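Local coordinates for protein unsaturated glucuronyl hydrolase (Streptococcus agalactiae, PDB 2ZZR) that hydrolyses unsaturated disaccharides from chondroitin, hyaluronan and heparin, releasing the unsaturated uronic acid, at residues G190-K193 with Y194-V197. Residues are numbered along the deposited sequence; the frame is centred on the assembly and turned at random.
Sequences GDEK and YRQV
With its CG beside the backbone N (chi1 -68°), Tyr-194 lays its ring back along the start of the helix, next to Asp-191. The chi1 of Asp-191, -171°, puts CG anti to its own N, with OD1 within reach of the N of Lys-193. CB of Asp-191 rests 3.7 Å from CD1 of Tyr-194, and CE1 is almost as near. The carbonyl O of Asp-191 also lies 3.4 Å from CD1 of Tyr-194, coming at the ring obliquely.

Asp-191 is the N-cap of the helix. OD1 of Asp-191 accepts from the N of Lys-193 at 3.0 Å, and the N-H meets it from above the carboxylate plane. The O of Asp-191 takes a weak, bent bond from the N of Tyr-194. Regular helical bonding follows. The N of Gln-196 gives a straight 2.9 Å bond to the O of Glu-192, and the N of Val-197 bonds to the O of Lys-193.

Gln-196 turns back over the first turn, with CG of Gln-196 3.4 Å from the O of Glu-192 and OE1 of Gln-196 3.6 Å from CA of Lys-193. The charged groups of Glu-192 and Arg-195 are not in contact, with OE1 of Glu-192 5.5 Å from NE of Arg-195. A water links OE1 of the former to NH1 of the latter through two weak bonds, lying in the guanidinium plane at its edge. NH2 of Arg-195 bonds to the O of Lys-261.

Gly-190, with positive phi, breaks off helix 180-189, and Asp-191 starts helix 192-209. This two-residue link joins two successive helices of the alpha-barrel protein, away from the substrate-binding residues. Tyr-194 touches Ala-185 and Met-147; Val-197 touches Leu-182 and Met-147. Both are buried against helices 180-189 and 133-147, and the OH of Tyr-194 bonds to Asp-144 on helix 133-147.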
ATOM      1  N   GLY A 190      -7.479 -17.816  16.161  1.00 23.99           N
ATOM      2  CA  GLY A 190      -6.657 -18.110  17.331  1.00 23.87           C
ATOM      3  C   GLY A 190      -5.449 -18.976  17.014  1.00 23.92           C
ATOM      4  O   GLY A 190      -4.714 -19.376  17.920  1.00 24.02           O
ATOM      5  N   ASP A 191      -5.244 -19.271  15.731  1.00 23.92           N
ATOM      6  CA  ASP A 191      -4.126 -20.107  15.304  1.00 24.18           C
ATOM      7  C   ASP A 191      -2.847 -19.279  15.261  1.00 23.98           C
ATOM      8  O   ASP A 191      -2.683 -18.406  14.404  1.00 23.39           O
ATOM      9  CB  ASP A 191      -4.409 -20.759  13.946  1.00 24.31           C
ATOM     10  CG  ASP A 191      -3.373 -21.819  13.565  1.00 25.91           C
ATOM     11  OD1 ASP A 191      -2.247 -21.824  14.115  1.00 26.58           O
ATOM     12  OD2 ASP A 191      -3.690 -22.654  12.693  1.00 27.98           O
ATOM     13  N   GLU A 192      -1.953 -19.573  16.201  1.00 23.92           N
ATOM     14  CA  GLU A 192      -0.693 -18.849  16.374  1.00 23.92           C
ATOM     15  C   GLU A 192       0.224 -18.889  15.151  1.00 22.99           C
ATOM     16  O   GLU A 192       1.048 -17.996  14.975  1.00 22.39           O
ATOM     17  CB  GLU A 192       0.059 -19.392  17.593  1.00 24.53           C
ATOM     18  CG  GLU A 192      -0.602 -19.080  18.928  1.00 27.67           C
ATOM     19  CD  GLU A 192       0.020 -17.894  19.635  1.00 32.27           C
ATOM     20  OE1 GLU A 192       0.341 -16.886  18.967  1.00 34.33           O
ATOM     21  OE2 GLU A 192       0.190 -17.972  20.873  1.00 35.19           O
ATOM     22  N   LYS A 193       0.087 -19.919  14.316  1.00 22.37           N
ATOM     23  CA  LYS A 193       0.966 -20.076  13.146  1.00 22.05           C
ATOM     24  C   LYS A 193       0.880 -18.872  12.211  1.00 20.80           C
ATOM     25  O   LYS A 193       1.891 -18.433  11.670  1.00 20.59           O
ATOM     26  CB  LYS A 193       0.663 -21.372  12.389  1.00 22.34           C
ATOM     27  CG  LYS A 193       1.061 -22.636  13.148  1.00 24.82           C
ATOM     28  CD  LYS A 193       0.564 -23.880  12.433  1.00 28.42           C
ATOM     29  CE  LYS A 193       0.816 -25.134  13.268  1.00 30.96           C
ATOM     30  NZ  LYS A 193       0.106 -26.315  12.690  1.00 32.88           N
ATOM     31  N   TYR A 194      -0.328 -18.337  12.046  1.00 20.14           N
ATOM     32  CA  TYR A 194      -0.542 -17.140  11.231  1.00 19.55           C
ATOM     33  C   TYR A 194       0.296 -15.974  11.750  1.00 19.32           C
ATOM     34  O   TYR A 194       0.957 -15.273  10.975  1.00 18.81           O
ATOM     35  CB  TYR A 194      -2.011 -16.725  11.241  1.00 19.65           C
ATOM     36  CG  TYR A 194      -2.977 -17.656  10.542  1.00 19.47           C
ATOM     37  CD1 TYR A 194      -4.045 -18.214  11.241  1.00 19.19           C
ATOM     38  CD2 TYR A 194      -2.851 -17.947   9.181  1.00 19.27           C
ATOM     39  CE1 TYR A 194      -4.959 -19.061  10.609  1.00 18.97           C
ATOM     40  CE2 TYR A 194      -3.762 -18.796   8.537  1.00 19.72           C
ATOM     41  CZ  TYR A 194      -4.814 -19.342   9.264  1.00 20.04           C
ATOM     42  OH  TYR A 194      -5.731 -20.172   8.654  1.00 19.98           O
ATOM     43  N   ARG A 195       0.242 -15.763  13.066  1.00 18.92           N
ATOM     44  CA  ARG A 195       0.950 -14.660  13.704  1.00 19.03           C
ATOM     45  C   ARG A 195       2.463 -14.866  13.637  1.00 18.67           C
ATOM     46  O   ARG A 195       3.205 -13.929  13.352  1.00 18.15           O
ATOM     47  CB  ARG A 195       0.494 -14.480  15.160  1.00 18.72           C
ATOM     48  CG  ARG A 195       1.114 -13.255  15.826  1.00 20.11           C
ATOM     49  CD  ARG A 195       0.612 -12.992  17.243  1.00 20.19           C
ATOM     50  NE  ARG A 195       0.975 -11.627  17.633  1.00 24.41           N
ATOM     51  CZ  ARG A 195       2.166 -11.267  18.108  1.00 25.48           C
ATOM     52  NH1 ARG A 195       3.123 -12.175  18.286  1.00 26.49           N
ATOM     53  NH2 ARG A 195       2.401  -9.995  18.413  1.00 25.93           N
ATOM     54  N   GLN A 196       2.909 -16.095  13.894  1.00 18.86           N
ATOM     55  CA  GLN A 196       4.333 -16.432  13.842  1.00 19.45           C
ATOM     56  C   GLN A 196       4.950 -16.122  12.483  1.00 18.24           C
ATOM     57  O   GLN A 196       6.019 -15.527  12.414  1.00 18.14           O
ATOM     58  CB  GLN A 196       4.563 -17.899  14.220  1.00 19.63           C
ATOM     59  CG  GLN A 196       4.333 -18.172  15.699  1.00 22.13           C
ATOM     60  CD  GLN A 196       4.221 -19.651  16.048  1.00 22.45           C
ATOM     61  OE1 GLN A 196       3.959 -20.505  15.189  1.00 27.51           O
ATOM     62  NE2 GLN A 196       4.400 -19.958  17.329  1.00 25.68           N
ATOM     63  N   VAL A 197       4.267 -16.516  11.412  1.00 17.57           N
ATOM     64  CA  VAL A 197       4.727 -16.226  10.050  1.00 16.63           C
ATOM     65  C   VAL A 197       4.780 -14.716   9.792  1.00 16.21           C
ATOM     66  O   VAL A 197       5.774 -14.206   9.261  1.00 16.04           O
ATOM     67  CB  VAL A 197       3.853 -16.943   8.999  1.00 16.83           C
ATOM     68  CG1 VAL A 197       4.094 -16.384   7.597  1.00 17.04           C
ATOM     69  CG2 VAL A 197       4.122 -18.434   9.023  1.00 16.14           C
TER
HETATM   70  O   HOH W   1       3.077 -15.410  17.618  1.00 42.88           O